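Periplasmic iron-binding protein (Synechocystis sp., PDB 2VOZ) binds ferric iron in the periplasm and probably hands it to an ABC transporter for import. Local coordinates at residues R129-Y134 / V168-L173; K159-P164 / F197-E202. All blocks are in the same frame, centred on the assembly; numbering follows the deposited sequence. Where two conformers were deposited one is given.

Overall arrangement
Contact 1 lies deep in the molecule, about 7 Å from the centre of the chain, and holds Tyr169 of the iron site; contact 2 is further out, about 20 Å from that centre. Their own centres are about 14 Å apart. Asn170 joins them: its ND2 probably hydrogen-bonds to Pro164 O at 2.9 Å, so the first turn of helix 168-181 is tied to the end of segment 159-164. Arg163 of contact 2 comes close to the iron site, its NH1 3.6 Å from Tyr169 CE2. Asp205 takes a salt bridge from Arg131 and a long, weak ion pair from Arg163. Both contacts build on the same mixed sheet.

Contact 1 (R129-Y134 / V168-L173); sequences RARVLY and VYNLSL
Arg129 and Arg131 reach from strand 124-136 to Tyr169 and Asn170 on the first turn of helix 168-181, across the iron-binding part of this periplasmic-binding-protein fold. Strand and helix segments run almost at right angles, their axes 10.4 Å apart, so long side chains have to span the gap. Arg131 does most of the work. With its CG anti to the backbone N (chi1 -166°) the chain heads out for the helix, bending once at chi2 and bringing its guanidinium against Tyr169 CB. Tyr169 CB sits over the centre of that group, 3.5 Å from Arg131 CZ, while the ring itself is inclined to it by 54°. Arg131 NH2 donates to Asn170 OD1 at 2.9 Å, with 152° at the hydrogen; the donor stands above the amide carbonyl plane rather than on a lone pair. Arg131 NE donates a hydrogen bond to a water 3.0 Å away, lying in the guanidinium plane, and NH1 forms a salt bridge with Asp205. The guanidinium is thus held on several sides, which should fix its rotation. Further along the helix, Arg131 CD rests against Leu173 CB at 4.2 Å.

Arg129 takes a folded path, bent at chi2 and chi3, and its strongest partner is Glu300, salt-bridged through NH2. The same side chain also lies beside that of Tyr225, another iron ligand. The hydroxyl of Tyr169 hydrogen-bonds to that of Tyr226, a further iron ligand. On the Tyr169 ring, CE1, next to the hydroxyl-bearing CZ, lies at the edge of the Arg129 guanidinium, near its plane and 3.7 Å from NH1.

Contact 2 (K159-P164 / F197-E202); sequences KILVRP and FARQPE
Phe197 and Ala198 pack against the short strand 160-161 in a single beta bridge, Ile160 opposite Phe197. Ala198 N donates to Ile160 O at 2.7 Å and nearly straight (170°), and the same oxygen takes a CA-H...O contact from Phe197 CA. This is the tight end. The Phe197 ring, its CG anti to the carbonyl carbon (chi1 -78°), turns back toward the strand, where CD1 meets Ile160 CG2 at 4.2 Å. Trp345 meets the same ring edge-to-face. Replacing Phe197 by an alanine would probably open a gap beside Ile160 CG2 and leave Trp345 without its edge-to-face partner. Packing closes again at the far end, where Pro201 CB presses on Val162 O at 3.3 Å and Pro164 CD lies 4.0 Å from Pro201 CB, the two rings running in opposite directions.

Between these ends the two segments part, and waters bridge them. One water accepts from Val162 N and probably donates to Arg199 O, bridging the backbones; another accepts from Arg199 NE at 2.8 Å, in the guanidinium plane, and from Glu202 N at 3.2 Å. Leu161 CD2 lies over a face of that guanidinium, 3.9 Å from NE. Arg199 forms its strongest bond outside, a salt bridge through NH2 to Glu69 of the second subunit, whereas Glu202 pairs with Arg199 only at long range. Segment 197-202 thus borders the short strand 160-161, which pairs in parallel with strand 219-223 in the mixed sheet, as in the alpha/beta lobes of periplasmic binding proteins.

Contact 1 (R129-Y134 / V168-L173)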
ATOM      1  N   ARG B 129      -0.910  25.190  -6.829  1.00  8.24           N
ATOM      2  CA  ARG B 129       0.135  24.705  -7.721  1.00  6.87           C
ATOM      3  C   ARG B 129       0.296  25.790  -8.776  1.00  7.42           C
ATOM      4  O   ARG B 129      -0.600  26.631  -8.949  1.00  9.41           O
ATOM      5  CB  ARG B 129      -0.265  23.369  -8.415  1.00  7.93           C
ATOM      6  CG  ARG B 129      -1.596  23.403  -9.223  1.00  7.20           C
ATOM      7  CD  ARG B 129      -2.879  23.045  -8.409  1.00 10.96           C
ATOM      8  NE  ARG B 129      -2.756  21.729  -7.788  1.00  8.28           N
ATOM      9  CZ  ARG B 129      -2.916  20.567  -8.453  1.00  9.98           C
ATOM     10  NH1 ARG B 129      -3.250  20.575  -9.739  1.00  9.98           N
ATOM     11  NH2 ARG B 129      -2.714  19.412  -7.840  1.00 10.52           N
ATOM     12  N   ALA B 130       1.428  25.796  -9.445  1.00  7.24           N
ATOM     13  CA  ALA B 130       1.672  26.778 -10.515  1.00  7.51           C
ATOM     14  C   ALA B 130       1.791  26.022 -11.812  1.00  7.88           C
ATOM     15  O   ALA B 130       2.352  24.923 -11.818  1.00  8.87           O
ATOM     16  CB  ALA B 130       3.005  27.542 -10.225  1.00  9.02           C
ATOM     17  N   ARG B 131       1.272  26.582 -12.905  1.00  8.86           N
ATOM     18  CA  ARG B 131       1.424  25.956 -14.208  1.00  9.10           C
ATOM     19  C   ARG B 131       2.611  26.706 -14.841  1.00  9.89           C
ATOM     20  O   ARG B 131       2.525  27.889 -15.168  1.00 11.30           O
ATOM     21  CB  ARG B 131       0.128  26.022 -15.053  1.00  8.32           C
ATOM     22  CG  ARG B 131       0.191  25.068 -16.282  1.00  9.16           C
ATOM     23  CD  ARG B 131      -1.199  24.541 -16.585  1.00  8.53           C
ATOM     24  NE  ARG B 131      -1.198  23.512 -17.621  1.00  9.45           N
ATOM     25  CZ  ARG B 131      -0.823  22.239 -17.431  1.00  9.53           C
ATOM     26  NH1 ARG B 131      -0.396  21.823 -16.240  1.00  5.69           N
ATOM     27  NH2 ARG B 131      -0.885  21.369 -18.438  1.00 10.10           N
ATOM     28  N   VAL B 132       3.735  26.014 -14.934  1.00  8.53           N
ATOM     29  CA  VAL B 132       4.988  26.670 -15.251  1.00  9.00           C
ATOM     30  C   VAL B 132       5.512  26.209 -16.606  1.00  9.20           C
ATOM     31  O   VAL B 132       4.882  25.406 -17.284  1.00  8.79           O
ATOM     32  CB  VAL B 132       6.052  26.385 -14.166  1.00  9.75           C
ATOM     33  CG1 VAL B 132       5.649  27.017 -12.813  1.00 11.56           C
ATOM     34  CG2 VAL B 132       6.357  24.856 -14.020  1.00  8.49           C
ATOM     35  N   LEU B 133       6.683  26.723 -16.981  1.00  8.50           N
ATOM     36  CA  LEU B 133       7.345  26.258 -18.181  1.00  9.11           C
ATOM     37  C   LEU B 133       8.522  25.398 -17.803  1.00  9.94           C
ATOM     38  O   LEU B 133       9.166  25.618 -16.744  1.00 11.47           O
ATOM     39  CB  LEU B 133       7.855  27.436 -18.993  1.00  9.03           C
ATOM     40  CG  LEU B 133       6.836  28.523 -19.333  1.00  9.70           C
ATOM     41  CD1 LEU B 133       7.397  29.531 -20.362  1.00 10.79           C
ATOM     42  CD2 LEU B 133       5.559  27.907 -19.863  1.00 10.35           C
ATOM     43  N   TYR B 134       8.774  24.408 -18.648  1.00  8.52           N
ATOM     44  CA  TYR B 134       9.952  23.562 -18.543  1.00  8.43           C
ATOM     45  C   TYR B 134      10.733  23.731 -19.826  1.00  8.14           C
ATOM     46  O   TYR B 134      10.155  23.881 -20.905  1.00  9.34           O
ATOM     47  CB  TYR B 134       9.552  22.101 -18.342  1.00  8.97           C
ATOM     48  CG  TYR B 134       8.920  21.938 -16.986  1.00  9.36           C
ATOM     49  CD1 TYR B 134       7.541  21.896 -16.841  1.00  7.76           C
ATOM     50  CD2 TYR B 134       9.704  21.929 -15.842  1.00 10.42           C
ATOM     51  CE1 TYR B 134       6.943  21.759 -15.583  1.00  9.41           C
ATOM     52  CE2 TYR B 134       9.130  21.801 -14.584  1.00  8.59           C
ATOM     53  CZ  TYR B 134       7.747  21.722 -14.466  1.00 11.02           C
ATOM     54  OH  TYR B 134       7.207  21.589 -13.209  1.00 10.61           O
ATOM     55  N   VAL B 168      -8.117  19.386 -17.494  1.00  7.83           N
ATOM     56  CA  VAL B 168      -8.604  20.571 -16.768  1.00  8.22           C
ATOM     57  C   VAL B 168      -7.528  21.589 -16.473  1.00  8.72           C
ATOM     58  O   VAL B 168      -7.826  22.808 -16.402  1.00  7.20           O
ATOM     59  CB  VAL B 168      -9.360  20.178 -15.509  1.00  9.59           C
ATOM     60  CG1 VAL B 168      -8.361  19.691 -14.420  1.00 10.75           C
ATOM     61  CG2 VAL B 168     -10.276  21.355 -15.030  1.00  8.99           C
ATOM     62  N   TYR B 169      -6.277  21.154 -16.273  1.00  8.73           N
ATOM     63  CA  TYR B 169      -5.219  22.154 -16.062  1.00  8.26           C
ATOM     64  C   TYR B 169      -5.067  23.102 -17.263  1.00  7.66           C
ATOM     65  O   TYR B 169      -4.830  24.301 -17.093  1.00  7.05           O
ATOM     66  CB  TYR B 169      -3.842  21.515 -15.830  1.00  9.21           C
ATOM     67  CG  TYR B 169      -3.830  20.359 -14.855  1.00 10.67           C
ATOM     68  CD1 TYR B 169      -4.702  20.305 -13.781  1.00 10.64           C
ATOM     69  CD2 TYR B 169      -2.901  19.325 -15.032  1.00 11.33           C
ATOM     70  CE1 TYR B 169      -4.654  19.214 -12.894  1.00 13.88           C
ATOM     71  CE2 TYR B 169      -2.846  18.264 -14.153  1.00 14.06           C
ATOM     72  CZ  TYR B 169      -3.719  18.217 -13.119  1.00 14.36           C
ATOM     73  OH  TYR B 169      -3.644  17.127 -12.268  1.00 17.80           O
ATOM     74  N   ASN B 170      -5.168  22.554 -18.461  1.00  7.68           N
ATOM     75  CA  ASN B 170      -5.127  23.360 -19.690  1.00  8.21           C
ATOM     76  C   ASN B 170      -6.358  24.220 -19.819  1.00  8.48           C
ATOM     77  O   ASN B 170      -6.251  25.403 -20.145  1.00  9.42           O
ATOM     78  CB  ASN B 170      -5.018  22.456 -20.914  1.00  8.12           C
ATOM     79  CG  ASN B 170      -3.647  21.873 -21.092  1.00 10.52           C
ATOM     80  OD1 ASN B 170      -2.632  22.397 -20.581  1.00  8.91           O
ATOM     81  ND2 ASN B 170      -3.602  20.750 -21.806  1.00 10.30           N
ATOM     82  N   LEU B 171      -7.534  23.626 -19.588  1.00  8.28           N
ATOM     83  CA  LEU B 171      -8.784  24.388 -19.619  1.00  8.90           C
ATOM     84  C   LEU B 171      -8.657  25.610 -18.702  1.00  8.72           C
ATOM     85  O   LEU B 171      -9.013  26.719 -19.080  1.00  8.36           O
ATOM     86  CB  LEU B 171      -9.955  23.518 -19.145  1.00  9.34           C
ATOM     87  CG  LEU B 171     -10.504  22.531 -20.199  1.00 10.58           C
ATOM     88  CD1 LEU B 171     -11.459  21.505 -19.583  1.00 14.37           C
ATOM     89  CD2 LEU B 171     -11.173  23.272 -21.335  1.00 14.82           C
ATOM     90  N   SER B 172      -8.106  25.396 -17.509  1.00  7.94           N
ATOM     91  CA  SER B 172      -7.981  26.500 -16.568  1.00  7.01           C
ATOM     92  C   SER B 172      -6.945  27.565 -16.965  1.00  8.24           C
ATOM     93  O   SER B 172      -7.178  28.786 -16.761  1.00  7.49           O
ATOM     94  CB  SER B 172      -7.744  25.956 -15.143  1.00  7.85           C
ATOM     95  OG  SER B 172      -8.952  25.318 -14.693  1.00  7.91           O
ATOM     96  N   LEU B 173      -5.818  27.139 -17.539  1.00  7.22           N
ATOM     97  CA  LEU B 173      -4.845  28.108 -18.016  1.00  8.00           C
ATOM     98  C   LEU B 173      -5.440  28.957 -19.114  1.00  7.41           C
ATOM     99  O   LEU B 173      -5.319  30.186 -19.093  1.00  8.10           O
ATOM    100  CB  LEU B 173      -3.572  27.443 -18.490  1.00  8.41           C
ATOM    101  CG  LEU B 173      -2.514  28.389 -19.057  1.00  7.63           C
ATOM    102  CD1 LEU B 173      -2.051  29.458 -18.070  1.00 13.14           C
ATOM    103  CD2 LEU B 173      -1.307  27.565 -19.547  1.00 13.21           C
TER
HETATM  104  O   HOH W   1      -1.801  24.648 -20.318  1.00 31.28           O

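Contact 2 (K159-P164 / F197-E202)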
ATOM      1  N   LYS B 159       8.371  23.427 -31.389  1.00 10.65           N
ATOM      2  CA  LYS B 159       9.077  23.276 -30.111  1.00 10.58           C
ATOM      3  C   LYS B 159       8.211  23.059 -28.854  1.00 10.63           C
ATOM      4  O   LYS B 159       8.742  22.656 -27.812  1.00 11.55           O
ATOM      5  CB  LYS B 159      10.027  24.455 -29.913  1.00 11.09           C
ATOM      6  CG  LYS B 159      11.247  24.382 -30.829  1.00 13.28           C
ATOM      7  CD  LYS B 159      12.157  25.586 -30.651  1.00 18.65           C
ATOM      8  CE  LYS B 159      13.404  25.387 -31.500  1.00 20.69           C
ATOM      9  NZ  LYS B 159      14.418  26.472 -31.334  1.00 26.01           N
ATOM     10  N   ILE B 160       6.920  23.358 -28.938  1.00  9.04           N
ATOM     11  CA  ILE B 160       6.068  23.381 -27.742  1.00  9.95           C
ATOM     12  C   ILE B 160       5.414  22.049 -27.431  1.00  9.41           C
ATOM     13  O   ILE B 160       4.803  21.394 -28.303  1.00  9.29           O
ATOM     14  CB  ILE B 160       4.993  24.481 -27.871  1.00 10.21           C
ATOM     15  CG1 ILE B 160       5.650  25.871 -28.126  1.00 11.52           C
ATOM     16  CG2 ILE B 160       4.061  24.482 -26.633  1.00 11.51           C
ATOM     17  CD1 ILE B 160       6.609  26.412 -27.032  1.00 13.23           C
ATOM     18  N   LEU B 161       5.522  21.626 -26.168  1.00  8.07           N
ATOM     19  CA  LEU B 161       4.881  20.402 -25.703  1.00  7.85           C
ATOM     20  C   LEU B 161       3.828  20.665 -24.637  1.00  8.16           C
ATOM     21  O   LEU B 161       4.121  21.296 -23.643  1.00  7.85           O
ATOM     22  CB  LEU B 161       5.920  19.499 -25.074  1.00  8.28           C
ATOM     23  CG  LEU B 161       6.925  18.985 -26.094  1.00  7.62           C
ATOM     24  CD1 LEU B 161       8.196  18.629 -25.324  1.00  9.62           C
ATOM     25  CD2 LEU B 161       6.367  17.765 -26.845  1.00 11.64           C
ATOM     26  N   VAL B 162       2.600  20.203 -24.876  1.00  8.14           N
ATOM     27  CA  VAL B 162       1.544  20.301 -23.868  0.50  7.81           C
ATOM     28  C   VAL B 162       0.581  19.139 -24.025  1.00  9.33           C
ATOM     29  O   VAL B 162       0.448  18.600 -25.139  1.00  8.62           O
ATOM     30  CB  VAL B 162       0.820  21.669 -23.946  0.50  8.16           C
ATOM     31  CG1 VAL B 162       0.043  21.795 -25.265  0.50  8.82           C
ATOM     32  CG2 VAL B 162      -0.090  21.879 -22.722  0.50  4.85           C
ATOM     33  N   ARG B 163      -0.073  18.755 -22.915  1.00  8.87           N
ATOM     34  CA  ARG B 163      -0.982  17.601 -22.964  1.00  9.40           C
ATOM     35  C   ARG B 163      -2.299  18.008 -23.648  1.00  9.56           C
ATOM     36  O   ARG B 163      -2.500  19.173 -23.972  1.00  8.99           O
ATOM     37  CB  ARG B 163      -1.200  17.059 -21.567  1.00  9.21           C
ATOM     38  CG  ARG B 163      -2.003  18.014 -20.691  1.00 10.74           C
ATOM     39  CD  ARG B 163      -2.065  17.531 -19.258  1.00  9.50           C
ATOM     40  NE  ARG B 163      -2.633  16.188 -19.113  1.00 11.00           N
ATOM     41  CZ  ARG B 163      -2.590  15.522 -17.963  1.00  9.67           C
ATOM     42  NH1 ARG B 163      -1.992  16.075 -16.909  1.00 13.11           N
ATOM     43  NH2 ARG B 163      -3.134  14.308 -17.875  1.00 12.55           N
ATOM     44  N   PRO B 164      -3.177  17.032 -23.938  1.00 10.03           N
ATOM     45  CA  PRO B 164      -4.430  17.311 -24.624  1.00 10.09           C
ATOM     46  C   PRO B 164      -5.343  18.386 -23.994  1.00  9.76           C
ATOM     47  O   PRO B 164      -5.337  18.585 -22.772  1.00  8.55           O
ATOM     48  CB  PRO B 164      -5.118  15.950 -24.630  1.00 10.82           C
ATOM     49  CG  PRO B 164      -3.993  14.961 -24.726  1.00 10.78           C
ATOM     50  CD  PRO B 164      -2.979  15.585 -23.748  1.00  9.93           C
ATOM     51  N   PHE B 197       3.206  23.616 -31.784  1.00  9.39           N
ATOM     52  CA  PHE B 197       3.303  22.330 -31.114  1.00  9.92           C
ATOM     53  C   PHE B 197       4.375  21.500 -31.782  1.00 10.40           C
ATOM     54  O   PHE B 197       4.444  21.437 -33.003  1.00  9.94           O
ATOM     55  CB  PHE B 197       1.991  21.549 -31.190  1.00 10.00           C
ATOM     56  CG  PHE B 197       0.938  22.019 -30.218  1.00  9.44           C
ATOM     57  CD1 PHE B 197       1.202  22.992 -29.266  1.00  8.75           C
ATOM     58  CD2 PHE B 197      -0.319  21.466 -30.276  1.00 10.47           C
ATOM     59  CE1 PHE B 197       0.199  23.416 -28.338  1.00 11.65           C
ATOM     60  CE2 PHE B 197      -1.332  21.869 -29.339  1.00  9.58           C
ATOM     61  CZ  PHE B 197      -1.039  22.852 -28.389  1.00 11.52           C
ATOM     62  N   ALA B 198       5.223  20.875 -30.964  1.00 10.10           N
ATOM     63  CA  ALA B 198       6.204  19.915 -31.447  1.00 10.44           C
ATOM     64  C   ALA B 198       5.577  18.630 -31.996  1.00 11.44           C
ATOM     65  O   ALA B 198       6.150  17.997 -32.870  1.00 12.15           O
ATOM     66  CB  ALA B 198       7.193  19.591 -30.346  1.00 10.49           C
ATOM     67  N   ARG B 199       4.407  18.252 -31.479  1.00 10.91           N
ATOM     68  CA  ARG B 199       3.660  17.079 -31.949  1.00 10.92           C
ATOM     69  C   ARG B 199       2.244  17.287 -31.460  1.00 10.66           C
ATOM     70  O   ARG B 199       1.998  18.141 -30.604  1.00  9.76           O
ATOM     71  CB  ARG B 199       4.225  15.795 -31.288  1.00 11.52           C
ATOM     72  CG  ARG B 199       4.028  15.806 -29.760  1.00 10.55           C
ATOM     73  CD  ARG B 199       4.456  14.500 -29.107  1.00 11.39           C
ATOM     74  NE  ARG B 199       4.285  14.586 -27.643  1.00 11.56           N
ATOM     75  CZ  ARG B 199       4.862  13.741 -26.793  1.00 14.43           C
ATOM     76  NH1 ARG B 199       5.664  12.772 -27.252  1.00 17.08           N
ATOM     77  NH2 ARG B 199       4.683  13.903 -25.497  1.00 13.20           N
ATOM     78  N   GLN B 200       1.303  16.541 -32.005  1.00 11.91           N
ATOM     79  CA  GLN B 200      -0.059  16.623 -31.484  1.00 12.31           C
ATOM     80  C   GLN B 200      -0.013  16.156 -30.014  1.00 11.86           C
ATOM     81  O   GLN B 200       0.694  15.221 -29.690  1.00 12.24           O
ATOM     82  CB  GLN B 200      -1.026  15.769 -32.308  1.00 13.33           C
ATOM     83  CG  GLN B 200      -1.259  16.308 -33.715  1.00 16.52           C
ATOM     84  CD  GLN B 200      -2.268  17.437 -33.765  1.00 21.41           C
ATOM     85  OE1 GLN B 200      -2.748  17.805 -34.846  1.00 26.84           O
ATOM     86  NE2 GLN B 200      -2.643  17.954 -32.610  1.00 23.05           N
ATOM     87  N   PRO B 201      -0.716  16.867 -29.125  1.00 12.01           N
ATOM     88  CA  PRO B 201      -0.680  16.574 -27.690  1.00 12.07           C
ATOM     89  C   PRO B 201      -0.912  15.094 -27.387  1.00 13.59           C
ATOM     90  O   PRO B 201      -1.899  14.471 -27.864  1.00 13.44           O
ATOM     91  CB  PRO B 201      -1.834  17.435 -27.139  1.00 12.57           C
ATOM     92  CG  PRO B 201      -1.812  18.605 -28.018  1.00 12.56           C
ATOM     93  CD  PRO B 201      -1.576  18.036 -29.405  1.00 12.06           C
ATOM     94  N   GLU B 202      -0.011  14.530 -26.597  1.00 13.67           N
ATOM     95  CA  GLU B 202      -0.239  13.189 -26.066  1.00 15.05           C
ATOM     96  C   GLU B 202       0.519  13.048 -24.777  1.00 12.21           C
ATOM     97  O   GLU B 202       1.537  13.698 -24.593  1.00 11.91           O
ATOM     98  CB  GLU B 202       0.151  12.071 -27.028  1.00 15.67           C
ATOM     99  CG  GLU B 202       1.457  12.219 -27.690  1.00 17.64           C
ATOM    100  CD  GLU B 202       1.793  11.058 -28.632  1.00 18.52           C
ATOM    101  OE1 GLU B 202       2.972  10.660 -28.632  1.00 21.47           O
ATOM    102  OE2 GLU B 202       0.894  10.579 -29.365  1.00 24.92           O
TER
HETATM  103  O   HOH W   2       2.616  16.425 -26.388  1.00 13.98           O
HETATM  104  O   HOH W   3       2.245  18.885 -27.795  1.00 14.60           O